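Local coordinates for protein putative N-acetyl-gamma-glutamyl-phosphate reductase (Arabidopsis thaliana, PDB 1XYG) that probably catalyses the NADPH-dependent reduction of N-acetyl-L-glutamyl 5-phosphate to the corresponding 5-semialdehyde, a step of arginine biosynthesis, at residues R18-I32 with D79-P91. Numbering follows the deposited sequence.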
loop_
_atom_site.group_PDB
_atom_site.type_symbol
_atom_site.label_atom_id
_atom_site.label_comp_id
_atom_site.label_asym_id
_atom_site.label_seq_id
_atom_site.Cartn_x
_atom_site.Cartn_y
_atom_site.Cartn_z
ATOM N N ARG A 18 -22.277 12.641 29.723
ATOM C CA ARG A 18 -22.566 11.291 29.252
ATOM C C ARG A 18 -22.955 11.341 27.788
ATOM O O ARG A 18 -23.955 11.945 27.401
ATOM C CB ARG A 18 -23.681 10.668 30.077
ATOM C CG ARG A 18 -23.302 10.523 31.518
ATOM C CD ARG A 18 -24.501 10.162 32.335
ATOM N NE ARG A 18 -24.667 8.722 32.489
ATOM C CZ ARG A 18 -25.687 8.171 33.134
ATOM N NH1 ARG A 18 -26.620 8.947 33.666
ATOM N NH2 ARG A 18 -25.759 6.856 33.272
ATOM N N ILE A 19 -22.136 10.696 26.977
ATOM C CA ILE A 19 -22.341 10.689 25.543
ATOM C C ILE A 19 -23.043 9.459 24.986
ATOM O O ILE A 19 -22.760 8.324 25.362
ATOM C CB ILE A 19 -21.002 10.820 24.797
ATOM C CG1 ILE A 19 -20.333 12.152 25.133
ATOM C CG2 ILE A 19 -21.228 10.656 23.302
ATOM C CD1 ILE A 19 -21.172 13.382 24.778
ATOM N N GLY A 20 -23.961 9.708 24.068
ATOM C CA GLY A 20 -24.670 8.632 23.411
ATOM C C GLY A 20 -24.202 8.597 21.965
ATOM O O GLY A 20 -24.116 9.639 21.308
ATOM N N LEU A 21 -23.880 7.411 21.468
ATOM C CA LEU A 21 -23.417 7.268 20.093
ATOM C C LEU A 21 -24.383 6.388 19.301
ATOM O O LEU A 21 -24.491 5.194 19.560
ATOM C CB LEU A 21 -22.006 6.657 20.081
ATOM C CG LEU A 21 -21.311 6.353 18.742
ATOM C CD1 LEU A 21 -21.188 7.618 17.908
ATOM C CD2 LEU A 21 -19.934 5.747 19.004
ATOM N N LEU A 22 -25.099 6.984 18.351
ATOM C CA LEU A 22 -26.048 6.231 17.528
ATOM C C LEU A 22 -25.357 5.740 16.261
ATOM O O LEU A 22 -25.019 6.537 15.392
ATOM C CB LEU A 22 -27.251 7.094 17.130
ATOM C CG LEU A 22 -28.401 7.355 18.095
ATOM C CD1 LEU A 22 -27.942 8.234 19.235
ATOM C CD2 LEU A 22 -29.517 8.031 17.336
ATOM N N GLY A 23 -25.156 4.430 16.159
ATOM C CA GLY A 23 -24.489 3.875 14.997
ATOM C C GLY A 23 -22.999 3.815 15.268
ATOM O O GLY A 23 -22.207 4.529 14.651
ATOM N N ALA A 24 -22.611 2.940 16.189
ATOM C CA ALA A 24 -21.218 2.805 16.580
ATOM C C ALA A 24 -20.406 1.759 15.829
ATOM O O ALA A 24 -19.193 1.693 16.005
ATOM C CB ALA A 24 -21.144 2.529 18.083
ATOM N N SER A 25 -21.040 0.951 14.984
ATOM C CA SER A 25 -20.298 -0.093 14.281
ATOM C C SER A 25 -19.523 0.351 13.033
ATOM O O SER A 25 -18.804 -0.450 12.429
ATOM C CB SER A 25 -21.235 -1.253 13.927
ATOM O OG SER A 25 -22.226 -0.845 13.009
ATOM N N GLY A 26 -19.655 1.616 12.649
ATOM C CA GLY A 26 -18.946 2.101 11.475
ATOM C C GLY A 26 -17.652 2.811 11.833
ATOM O O GLY A 26 -17.348 2.994 13.015
ATOM N N TYR A 27 -16.891 3.219 10.819
ATOM C CA TYR A 27 -15.620 3.904 11.040
ATOM C C TYR A 27 -15.751 5.248 11.751
ATOM O O TYR A 27 -14.904 5.595 12.584
ATOM C CB TYR A 27 -14.865 4.112 9.714
ATOM C CG TYR A 27 -14.325 2.841 9.074
ATOM C CD1 TYR A 27 -13.802 1.813 9.860
ATOM C CD2 TYR A 27 -14.322 2.674 7.680
ATOM C CE1 TYR A 27 -13.295 0.653 9.286
ATOM C CE2 TYR A 27 -13.809 1.510 7.093
ATOM C CZ TYR A 27 -13.301 0.507 7.910
ATOM O OH TYR A 27 -12.810 -0.656 7.375
ATOM N N THR A 28 -16.782 6.021 11.419
ATOM C CA THR A 28 -16.956 7.314 12.074
ATOM C C THR A 28 -17.304 7.077 13.544
ATOM O O THR A 28 -16.916 7.852 14.414
ATOM C CB THR A 28 -18.051 8.178 11.389
ATOM O OG1 THR A 28 -19.288 7.468 11.358
ATOM C CG2 THR A 28 -17.635 8.522 9.973
ATOM N N GLY A 29 -18.017 5.989 13.815
ATOM C CA GLY A 29 -18.368 5.663 15.186
ATOM C C GLY A 29 -17.108 5.300 15.954
ATOM O O GLY A 29 -16.895 5.762 17.076
ATOM N N ALA A 30 -16.262 4.473 15.342
ATOM C CA ALA A 30 -15.012 4.059 15.966
ATOM C C ALA A 30 -14.159 5.291 16.249
ATOM O O ALA A 30 -13.525 5.394 17.302
ATOM C CB ALA A 30 -14.266 3.099 15.050
ATOM N N GLU A 31 -14.142 6.230 15.307
ATOM C CA GLU A 31 -13.374 7.458 15.488
ATOM C C GLU A 31 -13.880 8.270 16.678
ATOM O O GLU A 31 -13.087 8.834 17.434
ATOM C CB GLU A 31 -13.432 8.314 14.220
ATOM C CG GLU A 31 -12.442 7.899 13.134
ATOM C CD GLU A 31 -10.993 8.036 13.578
ATOM O OE1 GLU A 31 -10.478 7.126 14.257
ATOM O OE2 GLU A 31 -10.372 9.066 13.251
ATOM N N ILE A 32 -15.200 8.345 16.835
ATOM C CA ILE A 32 -15.785 9.077 17.954
ATOM C C ILE A 32 -15.274 8.449 19.245
ATOM O O ILE A 32 -14.800 9.143 20.144
ATOM C CB ILE A 32 -17.340 9.013 17.935
ATOM C CG1 ILE A 32 -17.886 9.947 16.850
ATOM C CG2 ILE A 32 -17.904 9.414 19.284
ATOM C CD1 ILE A 32 -17.641 11.425 17.125
ATOM N N ASP A 79 -32.324 3.947 25.644
ATOM C CA ASP A 79 -33.001 4.968 26.444
ATOM C C ASP A 79 -32.162 6.247 26.404
ATOM O O ASP A 79 -31.129 6.348 27.074
ATOM C CB ASP A 79 -33.162 4.510 27.894
ATOM C CG ASP A 79 -34.125 5.385 28.670
ATOM O OD1 ASP A 79 -33.977 6.623 28.622
ATOM O OD2 ASP A 79 -35.034 4.839 29.328
ATOM N N PHE A 80 -32.624 7.222 25.629
ATOM C CA PHE A 80 -31.905 8.476 25.463
ATOM C C PHE A 80 -32.021 9.511 26.574
ATOM O O PHE A 80 -31.408 10.577 26.496
ATOM C CB PHE A 80 -32.280 9.083 24.112
ATOM C CG PHE A 80 -31.749 8.297 22.951
ATOM C CD1 PHE A 80 -30.387 8.299 22.665
ATOM C CD2 PHE A 80 -32.592 7.492 22.191
ATOM C CE1 PHE A 80 -29.875 7.508 21.650
ATOM C CE2 PHE A 80 -32.080 6.694 21.168
ATOM C CZ PHE A 80 -30.720 6.704 20.899
ATOM N N SER A 81 -32.794 9.204 27.609
ATOM C CA SER A 81 -32.929 10.123 28.734
ATOM C C SER A 81 -31.730 9.835 29.631
ATOM O O SER A 81 -31.510 10.490 30.654
ATOM C CB SER A 81 -34.239 9.865 29.492
ATOM O OG SER A 81 -34.222 8.616 30.167
ATOM N N THR A 82 -30.950 8.843 29.215
ATOM C CA THR A 82 -29.764 8.408 29.939
ATOM C C THR A 82 -28.483 9.130 29.492
ATOM O O THR A 82 -27.407 8.874 30.034
ATOM C CB THR A 82 -29.563 6.896 29.744
ATOM O OG1 THR A 82 -30.794 6.219 30.024
ATOM C CG2 THR A 82 -28.480 6.369 30.675
ATOM N N VAL A 83 -28.589 10.021 28.507
ATOM C CA VAL A 83 -27.412 10.741 28.022
ATOM C C VAL A 83 -27.637 12.245 27.930
ATOM O O VAL A 83 -28.774 12.706 27.874
ATOM C CB VAL A 83 -26.951 10.212 26.639
ATOM C CG1 VAL A 83 -26.421 8.789 26.777
ATOM C CG2 VAL A 83 -28.107 10.244 25.652
ATOM N N ASP A 84 -26.540 13.000 27.910
ATOM C CA ASP A 84 -26.596 14.462 27.852
ATOM C C ASP A 84 -26.498 15.004 26.432
ATOM O O ASP A 84 -27.181 15.964 26.077
ATOM C CB ASP A 84 -25.474 15.050 28.705
ATOM C CG ASP A 84 -25.508 14.543 30.132
ATOM O OD1 ASP A 84 -26.503 14.807 30.834
ATOM O OD2 ASP A 84 -24.542 13.875 30.549
ATOM N N ALA A 85 -25.625 14.402 25.634
ATOM C CA ALA A 85 -25.449 14.797 24.241
ATOM C C ALA A 85 -25.330 13.537 23.385
ATOM O O ALA A 85 -24.970 12.466 23.874
ATOM C CB ALA A 85 -24.205 15.671 24.086
ATOM N N VAL A 86 -25.628 13.674 22.100
ATOM C CA VAL A 86 -25.583 12.543 21.188
ATOM C C VAL A 86 -24.850 12.818 19.879
ATOM O O VAL A 86 -24.930 13.914 19.327
ATOM C CB VAL A 86 -27.029 12.082 20.851
ATOM C CG1 VAL A 86 -27.039 11.274 19.573
ATOM C CG2 VAL A 86 -27.609 11.264 21.998
ATOM N N PHE A 87 -24.127 11.808 19.404
ATOM C CA PHE A 87 -23.418 11.868 18.131
ATOM C C PHE A 87 -24.157 10.857 17.265
ATOM O O PHE A 87 -24.318 9.700 17.656
ATOM C CB PHE A 87 -21.959 11.416 18.273
ATOM C CG PHE A 87 -21.031 12.474 18.808
ATOM C CD1 PHE A 87 -20.773 13.630 18.076
ATOM C CD2 PHE A 87 -20.395 12.303 20.034
ATOM C CE1 PHE A 87 -19.886 14.603 18.552
ATOM C CE2 PHE A 87 -19.504 13.268 20.526
ATOM C CZ PHE A 87 -19.250 14.422 19.781
ATOM N N CYS A 88 -24.617 11.280 16.099
ATOM C CA CYS A 88 -25.322 10.353 15.232
ATOM C C CYS A 88 -24.499 9.983 14.002
ATOM O O CYS A 88 -24.129 10.846 13.203
ATOM C CB CYS A 88 -26.667 10.938 14.803
ATOM S SG CYS A 88 -27.553 9.851 13.671
ATOM N N CYS A 89 -24.215 8.693 13.855
ATOM C CA CYS A 89 -23.438 8.206 12.721
ATOM C C CYS A 89 -24.214 7.193 11.883
ATOM O O CYS A 89 -23.639 6.220 11.410
ATOM C CB CYS A 89 -22.130 7.569 13.206
ATOM S SG CYS A 89 -21.006 8.688 14.089
ATOM N N LEU A 90 -25.513 7.411 11.704
ATOM C CA LEU A 90 -26.339 6.500 10.912
ATOM C C LEU A 90 -26.267 6.914 9.437
ATOM O O LEU A 90 -25.721 7.970 9.106
ATOM C CB LEU A 90 -27.785 6.543 11.418
ATOM C CG LEU A 90 -27.906 6.039 12.860
ATOM C CD1 LEU A 90 -29.314 6.254 13.389
ATOM C CD2 LEU A 90 -27.529 4.565 12.890
ATOM N N PRO A 91 -26.776 6.067 8.530
ATOM C CA PRO A 91 -26.729 6.428 7.110
ATOM C C PRO A 91 -27.759 7.492 6.742
ATOM O O PRO A 91 -28.660 7.804 7.529
ATOM C CB PRO A 91 -27.003 5.104 6.407
ATOM C CG PRO A 91 -26.476 4.087 7.388
ATOM C CD PRO A 91 -26.991 4.618 8.685
HETATM O O HOH W 1 -27.484 11.800 32.158
#
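Strand 18-22 pairs in parallel with strand 85-88, their axes 4.7 Å apart and 23° from aligned, and four backbone hydrogen bonds, G20 N to A85 O, F87 N to G20 O, L22 N to F87 O and C89 N to L22 O, fix the register. Where the pairing starts, D84 extends it with a side chain: its OD2 takes R18 N at 2.7 Å on the anti lone pair, the N-H...O bond nearly straight, while D84 N returns a bond to R18 O at 2.8 Å. Replacing D84 by an alanine takes away the carboxylate and is likely to leave R18 N without its side-chain acceptor. The poorly ordered R18 guanidinium makes no direct bond to that carboxylate; T82 O lies over one of its faces, toward the rim, and a water bridges weakly from R18 NH1 to D84 OD1. On the face carrying I19, L21 and F87, two isoleucines pack against the F87 ring: I32 CD1 stands over its centre, 3.9 Å from the centroid and 9° off the normal, a CH-pi contact, whereas I19 CG2 meets the edge at F87 CD2, 3.8 Å away. With its CG anti to the backbone N (chi1 178°), L21 brings CD1 to 3.9 Å from F87 CB. Helix 27-37 thus packs on this face, and L340 of helix 329-343 touches both I19 and F87. Beyond the strand, C89 CB lies 3.4 Å from T28 OG1. The parallel strands and the G-x-x-G-x-x-G pattern of G23, G26 and G29, with G26 at the N-cap of helix 27-37, form the strand-loop-helix start of a Rossmann fold, consistent with the NAD-binding domain of semialdehyde dehydrogenases.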